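Local coordinates for F5/8 type C domain protein (Clostridium perfringens, PDB 7JRM) that probably binds carbohydrate through a calcium-containing module of a mucin-directed O-glycopeptidase, at residues W91-R105 against A125-N139. Residues are numbered along the deposited sequence; the frame is centred on the assembly and turned at random.
Sequences WKSATIGSGSVRKDR and AKGIGTHSYSEIVYN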
loop_
_atom_site.group_PDB
_atom_site.type_symbol
_atom_site.label_atom_id
_atom_site.label_comp_id
_atom_site.label_asym_id
_atom_site.label_seq_id
_atom_site.Cartn_x
_atom_site.Cartn_y
_atom_site.Cartn_z
ATOM N N TRP A 91 -20.043 2.302 34.800
ATOM C CA TRP A 91 -19.239 2.086 35.992
ATOM C C TRP A 91 -19.940 1.118 36.936
ATOM O O TRP A 91 -21.170 1.008 36.949
ATOM C CB TRP A 91 -18.952 3.410 36.707
ATOM C CG TRP A 91 -20.174 4.207 37.083
ATOM C CD1 TRP A 91 -21.137 3.861 37.987
ATOM C CD2 TRP A 91 -20.546 5.497 36.579
ATOM N NE1 TRP A 91 -22.090 4.847 38.068
ATOM C CE2 TRP A 91 -21.750 5.863 37.215
ATOM C CE3 TRP A 91 -19.981 6.375 35.649
ATOM C CZ2 TRP A 91 -22.397 7.069 36.950
ATOM C CZ3 TRP A 91 -20.626 7.571 35.387
ATOM C CH2 TRP A 91 -21.820 7.906 36.036
ATOM N N LYS A 92 -19.140 0.399 37.725
ATOM C CA LYS A 92 -19.710 -0.488 38.732
ATOM C C LYS A 92 -20.277 0.299 39.905
ATOM O O LYS A 92 -21.273 -0.117 40.509
ATOM C CB LYS A 92 -18.656 -1.481 39.220
ATOM C CG LYS A 92 -17.988 -2.277 38.113
ATOM C CD LYS A 92 -16.948 -3.232 38.678
ATOM C CE LYS A 92 -17.534 -4.615 38.902
ATOM N NZ LYS A 92 -16.933 -5.286 40.088
ATOM N N SER A 93 -19.662 1.431 40.236
ATOM C CA SER A 93 -20.112 2.279 41.330
ATOM C C SER A 93 -19.492 3.656 41.154
ATOM O O SER A 93 -18.437 3.799 40.529
ATOM C CB SER A 93 -19.733 1.692 42.694
ATOM O OG SER A 93 -18.326 1.643 42.850
ATOM N N ALA A 94 -20.158 4.664 41.710
ATOM C CA ALA A 94 -19.684 6.036 41.590
ATOM C C ALA A 94 -20.141 6.840 42.795
ATOM O O ALA A 94 -21.337 6.881 43.101
ATOM C CB ALA A 94 -20.192 6.686 40.299
ATOM N N THR A 95 -19.188 7.471 43.474
ATOM C CA THR A 95 -19.470 8.419 44.539
ATOM C C THR A 95 -18.978 9.796 44.117
ATOM O O THR A 95 -18.068 9.920 43.293
ATOM C CB THR A 95 -18.806 8.009 45.860
ATOM O OG1 THR A 95 -17.385 8.145 45.747
ATOM C CG2 THR A 95 -19.147 6.567 46.202
ATOM N N ILE A 96 -19.593 10.830 44.680
ATOM C CA ILE A 96 -19.276 12.205 44.310
ATOM C C ILE A 96 -19.630 13.110 45.482
ATOM O O ILE A 96 -20.674 12.943 46.121
ATOM C CB ILE A 96 -20.013 12.613 43.014
ATOM C CG1 ILE A 96 -19.707 14.065 42.647
ATOM C CG2 ILE A 96 -21.513 12.381 43.142
ATOM C CD1 ILE A 96 -20.006 14.396 41.197
ATOM N N GLY A 97 -18.744 14.065 45.772
ATOM C CA GLY A 97 -18.940 14.924 46.927
ATOM C C GLY A 97 -20.059 15.931 46.755
ATOM O O GLY A 97 -20.708 16.314 47.733
ATOM N N SER A 98 -20.301 16.375 45.524
ATOM C CA SER A 98 -21.337 17.360 45.252
ATOM C C SER A 98 -21.812 17.196 43.818
ATOM O O SER A 98 -21.002 16.999 42.909
ATOM C CB SER A 98 -20.828 18.787 45.484
ATOM O OG SER A 98 -21.881 19.728 45.386
ATOM N N GLY A 99 -23.127 17.285 43.623
ATOM C CA GLY A 99 -23.692 17.079 42.304
ATOM C C GLY A 99 -23.788 15.602 41.956
ATOM O O GLY A 99 -23.918 14.738 42.824
ATOM N N SER A 100 -23.721 15.317 40.658
ATOM C CA SER A 100 -23.779 13.950 40.165
ATOM C C SER A 100 -22.761 13.772 39.047
ATOM O O SER A 100 -22.470 14.707 38.296
ATOM C CB SER A 100 -25.183 13.587 39.664
ATOM O OG SER A 100 -25.467 14.223 38.430
ATOM N N VAL A 101 -22.220 12.558 38.951
ATOM C CA VAL A 101 -21.228 12.252 37.926
ATOM C C VAL A 101 -21.889 12.295 36.556
ATOM O O VAL A 101 -22.979 11.743 36.358
ATOM C CB VAL A 101 -20.582 10.886 38.197
ATOM C CG1 VAL A 101 -19.527 10.580 37.149
ATOM C CG2 VAL A 101 -19.977 10.856 39.592
ATOM N N ARG A 102 -21.235 12.953 35.603
ATOM C CA ARG A 102 -21.773 13.143 34.263
ATOM C C ARG A 102 -20.845 12.523 33.228
ATOM O O ARG A 102 -19.620 12.649 33.321
ATOM C CB ARG A 102 -21.972 14.631 33.955
ATOM C CG ARG A 102 -23.137 15.269 34.690
ATOM C CD ARG A 102 -24.469 14.756 34.166
ATOM N NE ARG A 102 -24.662 15.079 32.755
ATOM C CZ ARG A 102 -25.135 16.240 32.312
ATOM N NH1 ARG A 102 -25.463 17.196 33.170
ATOM N NH2 ARG A 102 -25.281 16.445 31.009
ATOM N N LYS A 103 -21.440 11.855 32.242
ATOM C CA LYS A 103 -20.693 11.277 31.133
ATOM C C LYS A 103 -20.560 12.306 30.019
ATOM O O LYS A 103 -21.551 12.922 29.614
ATOM C CB LYS A 103 -21.388 10.020 30.606
ATOM C CG LYS A 103 -21.486 8.885 31.611
ATOM C CD LYS A 103 -22.013 7.618 30.952
ATOM C CE LYS A 103 -22.346 6.552 31.983
ATOM N NZ LYS A 103 -22.804 5.287 31.346
ATOM N N ASP A 104 -19.332 12.495 29.537
ATOM C CA ASP A 104 -18.994 13.384 28.428
ATOM C C ASP A 104 -19.291 14.851 28.724
ATOM O O ASP A 104 -19.192 15.691 27.820
ATOM C CB ASP A 104 -19.704 12.958 27.135
ATOM C CG ASP A 104 -19.217 11.616 26.620
ATOM O OD1 ASP A 104 -18.063 11.249 26.920
ATOM O OD2 ASP A 104 -19.986 10.927 25.920
ATOM N N ARG A 105 -19.651 15.184 29.962
ATOM C CA ARG A 105 -19.875 16.563 30.371
ATOM C C ARG A 105 -19.227 16.787 31.728
ATOM O O ARG A 105 -18.990 15.846 32.489
ATOM C CB ARG A 105 -21.370 16.913 30.454
ATOM C CG ARG A 105 -22.196 16.522 29.237
ATOM C CD ARG A 105 -21.827 17.350 28.018
ATOM N NE ARG A 105 -22.167 18.760 28.178
ATOM C CZ ARG A 105 -22.341 19.603 27.165
ATOM N NH1 ARG A 105 -22.207 19.175 25.917
ATOM N NH2 ARG A 105 -22.649 20.871 27.398
ATOM N N ALA A 125 -14.702 16.260 24.074
ATOM C CA ALA A 125 -16.039 15.729 23.848
ATOM C C ALA A 125 -16.315 14.519 24.728
ATOM O O ALA A 125 -17.478 14.233 25.038
ATOM C CB ALA A 125 -16.221 15.362 22.373
ATOM N N LYS A 126 -15.269 13.808 25.145
ATOM C CA LYS A 126 -15.401 12.586 25.921
ATOM C C LYS A 126 -14.671 12.723 27.250
ATOM O O LYS A 126 -13.661 13.423 27.355
ATOM C CB LYS A 126 -14.850 11.383 25.149
ATOM C CG LYS A 126 -15.256 11.348 23.685
ATOM C CD LYS A 126 -16.721 10.974 23.527
ATOM C CE LYS A 126 -16.958 9.518 23.892
ATOM N NZ LYS A 126 -18.406 9.217 24.067
ATOM N N GLY A 127 -15.190 12.042 28.258
ATOM C CA GLY A 127 -14.576 12.035 29.567
ATOM C C GLY A 127 -15.623 11.866 30.649
ATOM O O GLY A 127 -16.790 11.596 30.378
ATOM N N ILE A 128 -15.173 12.035 31.890
ATOM C CA ILE A 128 -16.015 11.888 33.071
ATOM C C ILE A 128 -15.858 13.140 33.923
ATOM O O ILE A 128 -14.747 13.463 34.357
ATOM C CB ILE A 128 -15.653 10.634 33.885
ATOM C CG1 ILE A 128 -15.796 9.377 33.025
ATOM C CG2 ILE A 128 -16.521 10.537 35.129
ATOM C CD1 ILE A 128 -17.221 9.079 32.617
ATOM N N GLY A 129 -16.966 13.840 34.163
ATOM C CA GLY A 129 -16.973 15.002 35.020
ATOM C C GLY A 129 -17.498 14.642 36.394
ATOM O O GLY A 129 -18.626 14.168 36.534
ATOM N N THR A 130 -16.668 14.865 37.411
ATOM C CA THR A 130 -17.010 14.479 38.773
ATOM C C THR A 130 -16.624 15.615 39.717
ATOM O O THR A 130 -16.314 16.730 39.289
ATOM C CB THR A 130 -16.336 13.151 39.147
ATOM O OG1 THR A 130 -16.880 12.667 40.382
ATOM C CG2 THR A 130 -14.827 13.325 39.285
ATOM N N HIS A 131 -16.642 15.317 41.015
ATOM C CA HIS A 131 -16.441 16.322 42.050
ATOM C C HIS A 131 -15.918 15.624 43.297
ATOM O O HIS A 131 -16.489 14.619 43.726
ATOM C CB HIS A 131 -17.757 17.054 42.346
ATOM C CG HIS A 131 -17.593 18.322 43.125
ATOM N ND1 HIS A 131 -17.060 18.353 44.394
ATOM C CD2 HIS A 131 -17.917 19.602 42.820
ATOM C CE1 HIS A 131 -17.051 19.599 44.834
ATOM N NE2 HIS A 131 -17.564 20.376 43.898
ATOM N N SER A 132 -14.832 16.147 43.860
ATOM C CA SER A 132 -14.284 15.579 45.085
ATOM C C SER A 132 -15.276 15.751 46.231
ATOM O O SER A 132 -16.027 16.728 46.284
ATOM C CB SER A 132 -12.952 16.244 45.432
ATOM O OG SER A 132 -13.147 17.355 46.288
ATOM N N TYR A 133 -15.305 14.779 47.142
ATOM C CA TYR A 133 -14.535 13.540 47.045
ATOM C C TYR A 133 -15.282 12.546 46.162
ATOM O O TYR A 133 -16.503 12.433 46.248
ATOM C CB TYR A 133 -14.294 12.954 48.440
ATOM C CG TYR A 133 -13.463 11.691 48.465
ATOM C CD1 TYR A 133 -14.066 10.439 48.483
ATOM C CD2 TYR A 133 -12.075 11.750 48.486
ATOM C CE1 TYR A 133 -13.311 9.282 48.512
ATOM C CE2 TYR A 133 -11.312 10.597 48.514
ATOM C CZ TYR A 133 -11.935 9.366 48.527
ATOM O OH TYR A 133 -11.180 8.217 48.555
ATOM N N SER A 134 -14.551 11.828 45.310
ATOM C CA SER A 134 -15.177 10.956 44.328
ATOM C C SER A 134 -14.407 9.652 44.203
ATOM O O SER A 134 -13.172 9.643 44.203
ATOM C CB SER A 134 -15.260 11.637 42.957
ATOM O OG SER A 134 -15.849 10.776 41.999
ATOM N N GLU A 135 -15.153 8.553 44.091
ATOM C CA GLU A 135 -14.593 7.228 43.840
ATOM C C GLU A 135 -15.450 6.560 42.774
ATOM O O GLU A 135 -16.625 6.264 43.017
ATOM C CB GLU A 135 -14.553 6.383 45.113
ATOM C CG GLU A 135 -13.415 6.722 46.059
ATOM C CD GLU A 135 -13.275 5.711 47.181
ATOM O OE1 GLU A 135 -14.008 4.699 47.165
ATOM O OE2 GLU A 135 -12.435 5.928 48.079
ATOM N N ILE A 136 -14.872 6.328 41.598
ATOM C CA ILE A 136 -15.578 5.715 40.479
ATOM C C ILE A 136 -14.833 4.444 40.096
ATOM O O ILE A 136 -13.629 4.484 39.814
ATOM C CB ILE A 136 -15.692 6.671 39.282
ATOM C CG1 ILE A 136 -16.265 8.017 39.731
ATOM C CG2 ILE A 136 -16.566 6.063 38.198
ATOM C CD1 ILE A 136 -16.404 9.029 38.613
ATOM N N VAL A 137 -15.548 3.322 40.084
ATOM C CA VAL A 137 -14.969 2.007 39.836
ATOM C C VAL A 137 -15.495 1.486 38.506
ATOM O O VAL A 137 -16.700 1.560 38.234
ATOM C CB VAL A 137 -15.292 1.027 40.977
ATOM C CG1 VAL A 137 -14.736 -0.356 40.671
ATOM C CG2 VAL A 137 -14.739 1.549 42.295
ATOM N N TYR A 138 -14.593 0.956 37.682
ATOM C CA TYR A 138 -14.938 0.371 36.397
ATOM C C TYR A 138 -14.430 -1.063 36.323
ATOM O O TYR A 138 -13.429 -1.419 36.952
ATOM C CB TYR A 138 -14.341 1.173 35.233
ATOM C CG TYR A 138 -15.100 2.428 34.874
ATOM C CD1 TYR A 138 -14.775 3.647 35.452
ATOM C CD2 TYR A 138 -16.136 2.395 33.951
ATOM C CE1 TYR A 138 -15.461 4.798 35.123
ATOM C CE2 TYR A 138 -16.831 3.541 33.616
ATOM C CZ TYR A 138 -16.488 4.739 34.206
ATOM O OH TYR A 138 -17.176 5.884 33.878
ATOM N N ASN A 139 -15.134 -1.883 35.546
ATOM C CA ASN A 139 -14.634 -3.207 35.201
ATOM C C ASN A 139 -13.476 -3.053 34.222
ATOM O O ASN A 139 -13.642 -2.476 33.144
ATOM C CB ASN A 139 -15.753 -4.055 34.597
ATOM C CG ASN A 139 -15.325 -5.491 34.319
ATOM O OD1 ASN A 139 -14.318 -5.741 33.655
ATOM N ND2 ASN A 139 -16.101 -6.443 34.825
HETATM O O HOH W 1 -17.412 3.902 43.801
#
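Trp91 lays its CB over one face of the Tyr138 ring, 3.8 Å from the ring centroid, while Tyr138 OH meets the edge of the indole near CE3; Ala94 CB sits on one indole face. His131 carries Ser98 CB over the centre of its ring and meets His215 with its ring, and its ND1 donates in the ring plane to Ser132 O. Both segments run through two facing antiparallel sheets, the beta-sandwich expected of an NPCBM module: 93-95 pairs with 134-139 at the edge of one, 102-103 with 127-131 in the other. A classic beta bulge sets Lys92 and Ser93 against Val137, with Lys92 N giving Val137 O a bent bond (139°). Between the sheets Val101 and Ile136 reach tip to tip, CG1 to CD1 at 3.8 Å, and Val101 CG1 also packs on Ile128 CG2. At the far end Asp104 OD2 bridges to Lys126 NZ, which Asp88 shares, while OD1 accepts from Gly127 N and from Ser87. The turn between strands 127-131 and 134-139 contains a cis peptide joining Ser132 to Tyr133, and Ser132 OG hydrogen-bonds Asp214 of the calcium site. Beyond it Ser134 OG, turned anti to its own N (chi1 179°), accepts from Thr130 OG1 and donates to Thr95 O at 2.7 Å.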